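Local structure of Alpha/beta hydrolase (Streptomyces albidoflavus, 6KSU) at residues T74-F79 / A224-E229; L88-V93 / T177-L182; P150-F155 / S250-G255; D193-M198 / D215-Q220; A211-P216 / G256-A261. The protein probably acts as a stand-alone, penicillin-binding-protein-like cyclase that closes non-ribosomal peptides into macrolactams by joining residues of opposite chirality. All blocks are in the same frame, centred on the assembly; numbering follows the deposited sequence.

Interaction 1 (T74-F79 / A224-E229); sequences TPRTGF and ARPVAE
R225 reaches over to the main-chain carbonyl of R76 and takes hold of it with one flank of its guanidinium. Starting at CB, the arm leaves with CG anti to the backbone N (chi1 -170°), and the extended chain carries NE to the carbonyl. CG passes 4.2 Å from R76 O, and CD is about as near. NE then donates to R76 O at 2.9 Å, almost in line with the C=O bond. CZ lies 3.3 Å from R76 O. NH2 of R225 gives a second bond to R76 O at 2.8 Å, arriving from above the carbonyl plane. Both bonds lie in the guanidinium plane, so the pair fixes its rotation, while G78 CA sits over one face. NH1, at the far corner, forms a salt bridge with D263.

R76 itself lays its own extended arm crosswise over P226. P226 CD rests over the centre of the R76 guanidinium, 3.6 Å from R76 CZ, and E209 pairs with R76 NH2. Further along, A228 CB stands over the centre of the F79 ring in a CH-pi contact, 3.8 Å from F79 CE1.

The backbones meet around G78, whose N donates to P226 O at 2.9 Å and whose O accepts from A228 N at 2.8 Å. With G78 opposite V227 and F79 opposite A228, both chains run the same way here. This is the bonding pattern of a single parallel beta bridge, placed where the type I turn T74-T77 leads into strand 79-80 of the beta-lactamase-like domain.

Interaction 2 (L88-V93 / T177-L182); sequences LTAELV and TGYCLL
T89 and Y179 pass one another with opposite headings, the threonine methyl meeting the tyrosine ring obliquely. T89 CG2 is anti to the backbone N (chi1 -76° for OG1) and therefore faces the neighbouring helix, with Y179 CD1 3.7 Å away and L182 CB 4.2 Å away. The same rotation turns OG1 away from this apolar patch, to A253 O and the indole NE1 of W194, so the buried hydroxyl has polar partners on another side.

The Y179 ring extends between the two helices. L182 CD1, from the next turn of the same helix, lies over the centre of one ring face, 3.5 Å above the plane. The hydroxyl passes A90 CB at 4.2 Å and bonds to L132 O, which ties the tip of the ring to helix 128-132.

One turn beyond T89, V93 lies crosswise to L182. The valine has CG1 anti to the backbone N and offers the other branch, with V93 CG2 lying 4.1 Å from L182 CD2.

The segment axes approach to 10.6 Å at 37°, so side chains bridge the gap between the helices in this buried contact. It belongs to the helical part of the beta-lactamase/penicillin-binding-protein fold. Y179 also borders the residues S83, K86 and Y174, a set consistent with an SxxK-type active site at the start of helix 85-98.

Interaction 3 (P150-F155 / S250-G255); sequences PSYRRF and SLAAAG
Y152 points its phenol end-on into the bend where the 3-10 turn at S250-L251 passes into helix 252-255. Its hydroxyl is held by two hydrogen bonds. Y152 OH donates to S250 O at 2.7 Å, coming from well above that carbonyl's plane (60° out of it), and accepts from A253 N at 2.9 Å along an almost straight N-H line of 176°. One buried hydroxyl thus serves both a carbonyl and an amide of the same turn.

S250 O lies in the ring plane at the edge, 3.2 Å from Y152 CE1. On the other flank of the phenol, Y152 CE2 is 3.9 Å from A253 CB, which comes in obliquely. A252 CB closes in on the hydroxyl as well, 3.6 Å from Y152 OH. F155, in the first turn of the helix, points to the same segment, and its CD1 lies 4.2 Å from S250 CB with the ring tilted against that carbon.

Y152 is the N-cap residue of helix 153-160, and just before it S151 forms an ST turn. The helix start is tied back to helix 176-189 by E187, which pairs with R153 and also bonds S151 and Y152 N. F155 packs on T177 and C180 of that same helix, while A252 and A253 turn to W194 on helix 194-206, so this contact bridges the space between the two.

Interaction 4 (D193-M198 / D215-Q220); sequences DWWTAM and DPRPGQ
D215 opens an Asx turn that holds R217 against W195 at the start of helix 194-206, where D193 is the N-cap. Its carboxylate runs nearly parallel to the indole plane, over one face, with D215 OD1 3.9 Å from W195 CD1. OD1 accepts the backbone N of R217 from above the carboxylate plane and, through its syn lone pair, R217 NE at 2.8 Å. OD2 takes R217 NH2, completing a side-on, two-nitrogen salt bridge.

P216 follows and presses CD onto that same indole face, 3.4 Å from W195 CE2, in a CH-pi contact displaced toward the rim. The opposite face carries W194, and W195 NE1 goes to H214 O.

R217 then folds back, its chain bent at chi3 (-60°), and sets the guanidinium flat over W195 CB. D193 OD1 is 4.6 Å from R217 NE, so its charge probably favours the arginine, although no N-H points at it. D193 meanwhile caps the helix, OD1 accepting from T196 N, and its OD2 receives the T196 hydroxyl. That hydroxyl's oxygen completes the chain of contacts: R217 NH1 makes a weak hydrogen bond to T196 OG1 at 3.3 Å.

Interaction 5 (A211-P216 / G256-A261); sequences AFLHDP and GLVGSA
V258 pushes its CG2 methyl into the bend of the chain at F212-L213, 3.4 Å from L213 N and 3.5 Å from F212 C. CG1 is anti to the backbone N (chi1 174°), which leaves CG2 as the bump that fills this hollow. The wall on one side is L213, whose side chain lies athwart the valine and brings its CD2 to 3.7 Å from V258 CG2. A211 CB abuts the base of the valine, 3.9 Å from V258 CB.

L213 also spreads over the bare backbone of G256, where its CG and CD1 lie close on the glycine CA. On the other side of the paired chains, F212 and L257 run alongside with a common heading. L257 CD2 touches both A211 O, 3.3 Å away, and the ring carbon F212 CE1.

Two backbone bonds frame the packing: L213 N to G256 O at 2.7 Å, and V258 N to A211 O at 2.9 Å, the latter from above the carbonyl plane. A water extends the ladder by linking A211 N to V258 O; a second water accepts from H214 N.

F212 and L257 thus form a non-hydrogen-bonded pair in a single antiparallel beta bridge. It lines the loop after helix 194-206 up beside strand 258-259, which pairs on with strand 79-80 in a small two-stranded sheet of the beta-lactamase-like domain.

In the fold
All five contacts fall within the beta-lactamase-like domain, away from the C-terminal barrel. Interactions 1 and 5, centres 10 Å apart, meet through strands 79-80 and 258-259, where F79 N pairs with G259 O. Interactions 4 and 5 share D215 and P216. Interactions 2 and 3, also 10 Å apart, join among the helices: T89 bonds A253 O, and C180 packs on F155. W194 connects interactions 2, 3 and 4. Along the chain, interactions 2 and 4 are nested inside the loop closed by interaction 1, whereas interaction 3 crosses both 1 and 5. This interleaving of distant segments knits helices and short strands into one compact domain.

Interaction 1 (T74-F79 / A224-E229)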
# COMPACT_ATOMS: atom_id res chain seq x y z
N THR A 74 -22.29 7.88 4.06
CA THR A 74 -23.06 6.70 4.39
C THR A 74 -22.20 5.47 4.17
O THR A 74 -21.09 5.57 3.63
CB THR A 74 -24.34 6.63 3.54
OG1 THR A 74 -24.01 6.24 2.21
CG2 THR A 74 -25.03 8.00 3.49
N PRO A 75 -22.64 4.29 4.62
CA PRO A 75 -21.88 3.07 4.30
C PRO A 75 -21.77 2.80 2.81
O PRO A 75 -20.86 2.08 2.39
CB PRO A 75 -22.66 1.97 5.02
CG PRO A 75 -23.26 2.69 6.21
CD PRO A 75 -23.66 4.04 5.66
N ARG A 76 -22.63 3.40 1.99
CA ARG A 76 -22.51 3.30 0.55
C ARG A 76 -21.37 4.15 -0.00
O ARG A 76 -20.78 3.80 -1.04
CB ARG A 76 -23.83 3.70 -0.12
CG ARG A 76 -24.04 3.03 -1.50
CD ARG A 76 -25.12 3.70 -2.37
NE ARG A 76 -24.91 3.43 -3.79
CZ ARG A 76 -25.53 4.06 -4.79
NH1 ARG A 76 -26.41 5.02 -4.52
NH2 ARG A 76 -25.26 3.75 -6.05
N THR A 77 -21.08 5.29 0.64
CA THR A 77 -20.07 6.22 0.15
C THR A 77 -18.76 5.50 -0.16
O THR A 77 -18.24 4.74 0.65
CB THR A 77 -19.83 7.32 1.20
OG1 THR A 77 -21.08 7.84 1.67
CG2 THR A 77 -19.06 8.46 0.61
N GLY A 78 -18.23 5.76 -1.36
CA GLY A 78 -16.92 5.27 -1.73
C GLY A 78 -15.81 6.27 -1.48
O GLY A 78 -15.90 7.44 -1.86
N PHE A 79 -14.73 5.78 -0.88
CA PHE A 79 -13.50 6.49 -0.60
C PHE A 79 -12.37 5.95 -1.46
O PHE A 79 -12.35 4.76 -1.79
CB PHE A 79 -13.11 6.32 0.88
CG PHE A 79 -14.03 7.04 1.86
CD1 PHE A 79 -13.54 8.09 2.64
CD2 PHE A 79 -15.36 6.63 2.04
CE1 PHE A 79 -14.35 8.75 3.54
CE2 PHE A 79 -16.20 7.29 2.95
CZ PHE A 79 -15.70 8.35 3.69
N ALA A 224 -23.93 7.53 -10.83
CA ALA A 224 -22.62 7.14 -10.34
C ALA A 224 -22.68 6.88 -8.84
O ALA A 224 -23.57 7.35 -8.14
CB ALA A 224 -21.57 8.21 -10.63
N ARG A 225 -21.73 6.08 -8.36
CA ARG A 225 -21.69 5.80 -6.93
C ARG A 225 -21.32 7.07 -6.18
O ARG A 225 -20.42 7.79 -6.61
CB ARG A 225 -20.68 4.70 -6.63
CG ARG A 225 -20.75 4.19 -5.20
CD ARG A 225 -19.61 3.19 -4.90
NE ARG A 225 -19.63 2.84 -3.48
CZ ARG A 225 -18.97 1.83 -2.95
NH1 ARG A 225 -18.21 1.05 -3.71
NH2 ARG A 225 -19.06 1.61 -1.64
N PRO A 226 -22.01 7.41 -5.09
CA PRO A 226 -21.61 8.59 -4.33
C PRO A 226 -20.20 8.38 -3.77
O PRO A 226 -19.88 7.31 -3.24
CB PRO A 226 -22.66 8.69 -3.22
CG PRO A 226 -23.26 7.34 -3.12
CD PRO A 226 -23.20 6.76 -4.51
N VAL A 227 -19.36 9.38 -3.97
CA VAL A 227 -17.95 9.29 -3.61
C VAL A 227 -17.62 10.40 -2.63
O VAL A 227 -18.25 11.47 -2.61
CB VAL A 227 -17.04 9.39 -4.85
CG1 VAL A 227 -17.08 8.10 -5.61
CG2 VAL A 227 -17.51 10.55 -5.74
N ALA A 228 -16.60 10.15 -1.81
CA ALA A 228 -16.06 11.14 -0.91
C ALA A 228 -14.97 11.91 -1.60
O ALA A 228 -14.14 11.33 -2.31
CB ALA A 228 -15.52 10.49 0.36
N GLU A 229 -14.96 13.22 -1.38
CA GLU A 229 -13.84 14.06 -1.76
C GLU A 229 -12.81 14.13 -0.63
O GLU A 229 -13.10 13.84 0.54
CB GLU A 229 -14.32 15.46 -2.12
CG GLU A 229 -15.76 15.52 -2.60
CD GLU A 229 -16.02 16.75 -3.44
OE1 GLU A 229 -17.21 17.06 -3.71
OE2 GLU A 229 -15.04 17.40 -3.84

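Interaction 2 (L88-V93 / T177-L182)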
# COMPACT_ATOMS: atom_id res chain seq x y z
N LEU A 88 -6.73 -5.83 -3.94
CA LEU A 88 -7.77 -6.36 -4.82
C LEU A 88 -7.19 -6.80 -6.15
O LEU A 88 -7.58 -7.85 -6.69
CB LEU A 88 -8.86 -5.31 -5.01
CG LEU A 88 -9.37 -5.13 -3.58
CD1 LEU A 88 -9.15 -3.71 -3.07
CD2 LEU A 88 -10.81 -5.55 -3.46
N THR A 89 -6.22 -6.04 -6.66
CA THR A 89 -5.47 -6.46 -7.83
C THR A 89 -4.78 -7.80 -7.58
O THR A 89 -4.81 -8.70 -8.43
CB THR A 89 -4.45 -5.39 -8.20
OG1 THR A 89 -5.15 -4.32 -8.83
CG2 THR A 89 -3.38 -5.96 -9.17
N ALA A 90 -4.15 -7.95 -6.40
CA ALA A 90 -3.55 -9.23 -6.05
C ALA A 90 -4.61 -10.31 -6.00
O ALA A 90 -4.39 -11.43 -6.48
CB ALA A 90 -2.84 -9.14 -4.71
N GLU A 91 -5.76 -9.98 -5.42
CA GLU A 91 -6.85 -10.94 -5.36
C GLU A 91 -7.31 -11.33 -6.76
O GLU A 91 -7.57 -12.51 -7.03
CB GLU A 91 -7.97 -10.34 -4.52
CG GLU A 91 -7.77 -10.51 -2.99
CD GLU A 91 -9.09 -10.26 -2.23
OE1 GLU A 91 -9.93 -9.52 -2.77
OE2 GLU A 91 -9.30 -10.82 -1.13
N LEU A 92 -7.39 -10.35 -7.65
CA LEU A 92 -7.76 -10.61 -9.03
C LEU A 92 -6.74 -11.51 -9.71
O LEU A 92 -7.09 -12.50 -10.35
CB LEU A 92 -7.89 -9.27 -9.75
CG LEU A 92 -8.34 -9.34 -11.20
CD1 LEU A 92 -9.60 -10.16 -11.28
CD2 LEU A 92 -8.57 -7.92 -11.72
N VAL A 93 -5.45 -11.19 -9.54
CA VAL A 93 -4.39 -12.00 -10.13
C VAL A 93 -4.45 -13.43 -9.60
O VAL A 93 -4.30 -14.41 -10.36
CB VAL A 93 -3.00 -11.36 -9.87
CG1 VAL A 93 -1.89 -12.31 -10.26
CG2 VAL A 93 -2.85 -10.06 -10.60
N THR A 177 4.51 0.78 -10.13
CA THR A 177 4.67 0.34 -11.51
C THR A 177 4.63 -1.18 -11.61
O THR A 177 4.09 -1.73 -12.57
CB THR A 177 5.98 0.88 -12.05
OG1 THR A 177 6.02 2.30 -11.82
CG2 THR A 177 6.13 0.59 -13.54
N GLY A 178 5.19 -1.87 -10.62
CA GLY A 178 5.08 -3.31 -10.60
C GLY A 178 3.64 -3.77 -10.66
O GLY A 178 3.30 -4.74 -11.35
N TYR A 179 2.75 -3.06 -9.96
CA TYR A 179 1.37 -3.49 -10.00
C TYR A 179 0.67 -3.02 -11.26
O TYR A 179 -0.22 -3.72 -11.75
CB TYR A 179 0.65 -3.03 -8.74
CG TYR A 179 0.68 -4.11 -7.66
CD1 TYR A 179 -0.47 -4.79 -7.29
CD2 TYR A 179 1.89 -4.45 -7.04
CE1 TYR A 179 -0.44 -5.77 -6.32
CE2 TYR A 179 1.93 -5.45 -6.07
CZ TYR A 179 0.75 -6.10 -5.71
OH TYR A 179 0.77 -7.07 -4.75
N CYS A 180 1.10 -1.89 -11.83
CA CYS A 180 0.56 -1.51 -13.13
C CYS A 180 0.91 -2.55 -14.18
O CYS A 180 0.10 -2.81 -15.09
CB CYS A 180 1.07 -0.13 -13.51
SG CYS A 180 0.57 1.15 -12.32
N LEU A 181 2.08 -3.17 -14.07
CA LEU A 181 2.40 -4.31 -14.93
C LEU A 181 1.49 -5.49 -14.65
O LEU A 181 1.18 -6.27 -15.56
CB LEU A 181 3.86 -4.73 -14.76
CG LEU A 181 4.91 -3.84 -15.40
CD1 LEU A 181 6.30 -4.23 -14.92
CD2 LEU A 181 4.80 -3.93 -16.92
N LEU A 182 1.05 -5.66 -13.40
CA LEU A 182 0.09 -6.71 -13.12
C LEU A 182 -1.22 -6.46 -13.86
O LEU A 182 -1.91 -7.41 -14.26
CB LEU A 182 -0.11 -6.85 -11.62
CG LEU A 182 1.01 -7.59 -10.87
CD1 LEU A 182 0.90 -7.46 -9.35
CD2 LEU A 182 1.03 -9.07 -11.30

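Interaction 3 (P150-F155 / S250-G255)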
# COMPACT_ATOMS: atom_id res chain seq x y z
N PRO A 150 -8.29 2.10 -21.90
CA PRO A 150 -8.22 1.11 -20.81
C PRO A 150 -7.11 0.07 -20.95
O PRO A 150 -6.90 -0.70 -20.01
CB PRO A 150 -9.60 0.42 -20.87
CG PRO A 150 -10.03 0.57 -22.29
CD PRO A 150 -9.50 1.92 -22.73
N SER A 151 -6.40 -0.01 -22.08
CA SER A 151 -5.35 -1.01 -22.21
C SER A 151 -4.05 -0.56 -21.55
O SER A 151 -3.65 0.60 -21.67
CB SER A 151 -5.06 -1.33 -23.68
OG SER A 151 -4.03 -2.31 -23.76
N TYR A 152 -3.38 -1.50 -20.89
CA TYR A 152 -2.06 -1.28 -20.32
C TYR A 152 -0.93 -1.75 -21.25
O TYR A 152 0.21 -1.86 -20.80
CB TYR A 152 -1.94 -2.01 -18.98
CG TYR A 152 -2.27 -1.21 -17.73
CD1 TYR A 152 -1.49 -0.14 -17.33
CD2 TYR A 152 -3.36 -1.56 -16.93
CE1 TYR A 152 -1.78 0.58 -16.19
CE2 TYR A 152 -3.65 -0.86 -15.78
CZ TYR A 152 -2.85 0.22 -15.40
OH TYR A 152 -3.12 0.95 -14.26
N ARG A 153 -1.22 -2.02 -22.53
CA ARG A 153 -0.22 -2.65 -23.40
C ARG A 153 0.93 -1.71 -23.72
O ARG A 153 2.10 -2.06 -23.50
CB ARG A 153 -0.88 -3.15 -24.69
CG ARG A 153 -1.06 -4.66 -24.72
CD ARG A 153 -1.70 -5.15 -26.01
NE ARG A 153 -3.16 -5.24 -25.91
CZ ARG A 153 -3.81 -6.21 -25.25
NH1 ARG A 153 -3.14 -7.16 -24.62
NH2 ARG A 153 -5.14 -6.21 -25.22
N ARG A 154 0.64 -0.51 -24.24
CA ARG A 154 1.70 0.46 -24.50
C ARG A 154 2.52 0.73 -23.24
O ARG A 154 3.73 0.98 -23.31
CB ARG A 154 1.13 1.77 -25.02
CG ARG A 154 0.21 1.70 -26.24
CD ARG A 154 -0.83 2.87 -26.22
NE ARG A 154 -2.02 2.65 -25.37
CZ ARG A 154 -2.82 3.62 -24.89
NH1 ARG A 154 -2.57 4.89 -25.16
NH2 ARG A 154 -3.87 3.31 -24.14
N PHE A 155 1.87 0.69 -22.07
CA PHE A 155 2.56 1.00 -20.82
C PHE A 155 3.59 -0.07 -20.50
O PHE A 155 4.67 0.23 -20.00
CB PHE A 155 1.55 1.12 -19.68
CG PHE A 155 2.17 1.23 -18.31
CD1 PHE A 155 2.42 2.48 -17.75
CD2 PHE A 155 2.47 0.10 -17.57
CE1 PHE A 155 2.98 2.60 -16.48
CE2 PHE A 155 3.03 0.20 -16.31
CZ PHE A 155 3.29 1.46 -15.76
N SER A 250 -2.71 5.93 -15.50
CA SER A 250 -1.92 4.70 -15.51
C SER A 250 -1.73 4.09 -14.13
O SER A 250 -1.35 2.92 -14.04
CB SER A 250 -0.56 4.97 -16.14
OG SER A 250 0.02 6.12 -15.56
N LEU A 251 -1.99 4.82 -13.05
CA LEU A 251 -1.82 4.24 -11.72
C LEU A 251 -2.95 3.31 -11.31
O LEU A 251 -2.86 2.69 -10.25
CB LEU A 251 -1.65 5.36 -10.69
CG LEU A 251 -0.24 5.97 -10.70
CD1 LEU A 251 -0.21 7.47 -10.38
CD2 LEU A 251 0.69 5.18 -9.78
N ALA A 252 -3.97 3.14 -12.17
CA ALA A 252 -5.25 2.53 -11.78
C ALA A 252 -5.09 1.18 -11.08
O ALA A 252 -5.65 0.96 -10.01
CB ALA A 252 -6.15 2.39 -13.00
N ALA A 253 -4.36 0.24 -11.71
CA ALA A 253 -4.21 -1.09 -11.11
C ALA A 253 -3.41 -1.06 -9.82
O ALA A 253 -3.41 -2.05 -9.07
CB ALA A 253 -3.56 -2.07 -12.11
N ALA A 254 -2.71 0.04 -9.55
CA ALA A 254 -1.96 0.18 -8.31
C ALA A 254 -2.66 1.05 -7.26
O ALA A 254 -2.40 0.87 -6.07
CB ALA A 254 -0.56 0.77 -8.62
N GLY A 255 -3.56 1.95 -7.65
CA GLY A 255 -4.17 2.83 -6.66
C GLY A 255 -5.52 3.46 -6.98
O GLY A 255 -6.00 4.30 -6.21

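Interaction 4 (D193-M198 / D215-Q220)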
# COMPACT_ATOMS: atom_id res chain seq x y z
N ASP A 193 -9.56 -5.69 -20.21
CA ASP A 193 -8.79 -4.66 -19.52
C ASP A 193 -8.96 -4.80 -18.00
O ASP A 193 -9.88 -5.46 -17.50
CB ASP A 193 -9.23 -3.28 -19.99
CG ASP A 193 -10.65 -2.94 -19.55
OD1 ASP A 193 -10.83 -2.55 -18.37
OD2 ASP A 193 -11.58 -3.04 -20.38
N TRP A 194 -8.04 -4.16 -17.26
CA TRP A 194 -8.03 -4.32 -15.81
C TRP A 194 -9.35 -3.90 -15.17
O TRP A 194 -9.83 -4.58 -14.26
CB TRP A 194 -6.87 -3.51 -15.19
CG TRP A 194 -6.95 -3.47 -13.69
CD1 TRP A 194 -6.48 -4.41 -12.82
CD2 TRP A 194 -7.55 -2.44 -12.87
NE1 TRP A 194 -6.74 -4.03 -11.51
CE2 TRP A 194 -7.39 -2.83 -11.52
CE3 TRP A 194 -8.18 -1.22 -13.16
CZ2 TRP A 194 -7.86 -2.06 -10.47
CZ3 TRP A 194 -8.65 -0.45 -12.11
CH2 TRP A 194 -8.48 -0.87 -10.78
N TRP A 195 -9.94 -2.79 -15.61
CA TRP A 195 -11.23 -2.36 -15.06
C TRP A 195 -12.31 -3.43 -15.26
O TRP A 195 -12.98 -3.84 -14.30
CB TRP A 195 -11.69 -1.05 -15.72
CG TRP A 195 -10.92 0.18 -15.35
CD1 TRP A 195 -11.30 1.15 -14.47
CD2 TRP A 195 -9.66 0.60 -15.91
NE1 TRP A 195 -10.34 2.13 -14.42
CE2 TRP A 195 -9.33 1.83 -15.29
CE3 TRP A 195 -8.78 0.06 -16.85
CZ2 TRP A 195 -8.17 2.53 -15.60
CZ3 TRP A 195 -7.62 0.76 -17.15
CH2 TRP A 195 -7.32 1.98 -16.52
N THR A 196 -12.49 -3.87 -16.51
CA THR A 196 -13.54 -4.84 -16.80
C THR A 196 -13.33 -6.11 -16.00
O THR A 196 -14.28 -6.66 -15.43
CB THR A 196 -13.57 -5.13 -18.30
OG1 THR A 196 -13.78 -3.91 -19.02
CG2 THR A 196 -14.68 -6.12 -18.65
N ALA A 197 -12.09 -6.59 -15.93
CA ALA A 197 -11.81 -7.82 -15.21
C ALA A 197 -11.99 -7.64 -13.71
O ALA A 197 -12.57 -8.51 -13.04
CB ALA A 197 -10.39 -8.29 -15.54
N MET A 198 -11.49 -6.53 -13.15
CA MET A 198 -11.72 -6.24 -11.74
C MET A 198 -13.22 -6.24 -11.42
O MET A 198 -13.66 -6.86 -10.44
CB MET A 198 -11.08 -4.89 -11.38
CG MET A 198 -11.25 -4.44 -9.95
SD MET A 198 -10.61 -5.61 -8.72
CE MET A 198 -8.84 -5.36 -8.80
N ASP A 215 -12.12 6.16 -14.87
CA ASP A 215 -12.58 5.06 -15.70
C ASP A 215 -12.50 5.48 -17.17
O ASP A 215 -13.34 6.28 -17.62
CB ASP A 215 -14.01 4.66 -15.32
CG ASP A 215 -14.45 3.36 -15.95
OD1 ASP A 215 -13.77 2.91 -16.90
OD2 ASP A 215 -15.49 2.79 -15.54
N PRO A 216 -11.54 4.99 -17.94
CA PRO A 216 -11.42 5.40 -19.35
C PRO A 216 -12.37 4.69 -20.30
O PRO A 216 -12.30 4.94 -21.50
CB PRO A 216 -9.96 5.04 -19.69
CG PRO A 216 -9.66 3.87 -18.80
CD PRO A 216 -10.49 4.03 -17.55
N ARG A 217 -13.25 3.82 -19.81
CA ARG A 217 -14.14 3.17 -20.76
C ARG A 217 -15.41 3.98 -20.94
O ARG A 217 -15.88 4.63 -20.00
CB ARG A 217 -14.50 1.76 -20.29
CG ARG A 217 -13.32 0.88 -19.89
CD ARG A 217 -13.78 -0.26 -18.98
NE ARG A 217 -14.40 0.28 -17.76
CZ ARG A 217 -15.12 -0.43 -16.90
NH1 ARG A 217 -15.36 -1.72 -17.12
NH2 ARG A 217 -15.63 0.17 -15.82
N PRO A 218 -16.00 4.01 -22.14
CA PRO A 218 -17.35 4.60 -22.24
C PRO A 218 -18.31 3.87 -21.33
O PRO A 218 -18.91 4.48 -20.45
CB PRO A 218 -17.69 4.45 -23.73
CG PRO A 218 -16.82 3.34 -24.21
CD PRO A 218 -15.56 3.40 -23.41
N GLY A 219 -18.40 2.55 -21.48
CA GLY A 219 -19.16 1.73 -20.55
C GLY A 219 -20.63 1.83 -20.84
O GLY A 219 -21.07 1.73 -21.99
N GLN A 220 -21.42 1.99 -19.78
CA GLN A 220 -22.83 2.31 -19.90
C GLN A 220 -23.07 3.58 -19.08
O GLN A 220 -22.13 4.31 -18.73
CB GLN A 220 -23.71 1.14 -19.45
CG GLN A 220 -23.20 -0.24 -19.85
CD GLN A 220 -23.86 -1.35 -19.05
OE1 GLN A 220 -25.06 -1.60 -19.18
NE2 GLN A 220 -23.08 -2.02 -18.20

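Interaction 5 (A211-P216 / G256-A261)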
# COMPACT_ATOMS: atom_id res chain seq x y z
N ALA A 211 -16.16 1.43 -8.48
CA ALA A 211 -15.90 2.84 -8.70
C ALA A 211 -14.39 3.04 -8.78
O ALA A 211 -13.61 2.30 -8.16
CB ALA A 211 -16.53 3.69 -7.59
N PHE A 212 -13.99 4.03 -9.56
CA PHE A 212 -12.59 4.26 -9.86
C PHE A 212 -12.30 5.75 -9.79
O PHE A 212 -13.19 6.56 -10.05
CB PHE A 212 -12.21 3.72 -11.24
CG PHE A 212 -12.61 2.28 -11.47
CD1 PHE A 212 -11.73 1.25 -11.17
CD2 PHE A 212 -13.87 1.95 -11.97
CE1 PHE A 212 -12.09 -0.08 -11.38
CE2 PHE A 212 -14.24 0.64 -12.17
CZ PHE A 212 -13.35 -0.38 -11.88
N LEU A 213 -11.06 6.09 -9.44
CA LEU A 213 -10.56 7.45 -9.62
C LEU A 213 -10.79 7.90 -11.06
O LEU A 213 -11.35 8.97 -11.30
CB LEU A 213 -9.07 7.52 -9.25
CG LEU A 213 -8.85 7.35 -7.75
CD1 LEU A 213 -7.35 7.47 -7.35
CD2 LEU A 213 -9.74 8.38 -7.01
N HIS A 214 -10.37 7.09 -12.02
CA HIS A 214 -10.60 7.37 -13.44
C HIS A 214 -11.00 6.10 -14.15
O HIS A 214 -10.28 5.09 -14.08
CB HIS A 214 -9.35 7.95 -14.10
CG HIS A 214 -8.76 9.12 -13.38
ND1 HIS A 214 -9.39 10.35 -13.32
CD2 HIS A 214 -7.60 9.24 -12.68
CE1 HIS A 214 -8.64 11.18 -12.62
NE2 HIS A 214 -7.55 10.54 -12.22
N ASP A 215 -12.12 6.16 -14.87
CA ASP A 215 -12.58 5.06 -15.70
C ASP A 215 -12.50 5.48 -17.17
O ASP A 215 -13.34 6.28 -17.62
CB ASP A 215 -14.01 4.66 -15.32
CG ASP A 215 -14.45 3.36 -15.95
OD1 ASP A 215 -13.77 2.91 -16.90
OD2 ASP A 215 -15.49 2.79 -15.54
N PRO A 216 -11.54 4.99 -17.94
CA PRO A 216 -11.42 5.40 -19.35
C PRO A 216 -12.37 4.69 -20.30
O PRO A 216 -12.30 4.94 -21.50
CB PRO A 216 -9.96 5.04 -19.69
CG PRO A 216 -9.66 3.87 -18.80
CD PRO A 216 -10.49 4.03 -17.55
N GLY A 256 -6.15 3.08 -8.08
CA GLY A 256 -7.31 3.80 -8.57
C GLY A 256 -8.69 3.34 -8.15
O GLY A 256 -9.67 3.88 -8.67
N LEU A 257 -8.81 2.35 -7.26
CA LEU A 257 -10.10 1.87 -6.80
C LEU A 257 -10.70 2.78 -5.74
O LEU A 257 -10.00 3.40 -4.93
CB LEU A 257 -10.00 0.46 -6.23
CG LEU A 257 -10.44 -0.60 -7.21
CD1 LEU A 257 -10.04 -1.98 -6.70
CD2 LEU A 257 -11.95 -0.49 -7.46
N VAL A 258 -12.03 2.83 -5.73
CA VAL A 258 -12.82 3.72 -4.88
C VAL A 258 -13.95 2.90 -4.27
O VAL A 258 -14.79 2.35 -4.99
CB VAL A 258 -13.39 4.90 -5.70
CG1 VAL A 258 -14.35 5.77 -4.86
CG2 VAL A 258 -12.23 5.74 -6.32
N GLY A 259 -13.96 2.77 -2.95
CA GLY A 259 -15.03 2.02 -2.32
C GLY A 259 -15.06 2.24 -0.83
O GLY A 259 -14.41 3.15 -0.31
N SER A 260 -15.79 1.37 -0.15
CA SER A 260 -16.11 1.57 1.25
C SER A 260 -15.25 0.72 2.17
O SER A 260 -14.70 -0.31 1.78
CB SER A 260 -17.58 1.25 1.52
OG SER A 260 -17.67 -0.12 1.81
N ALA A 261 -15.22 1.14 3.43
CA ALA A 261 -14.65 0.29 4.47
C ALA A 261 -15.25 -1.10 4.42
O ALA A 261 -14.55 -2.10 4.56
CB ALA A 261 -14.91 0.92 5.85
O HOH W 1 -15.53 -0.22 -6.10
O HOH W 2 -8.76 4.73 -11.74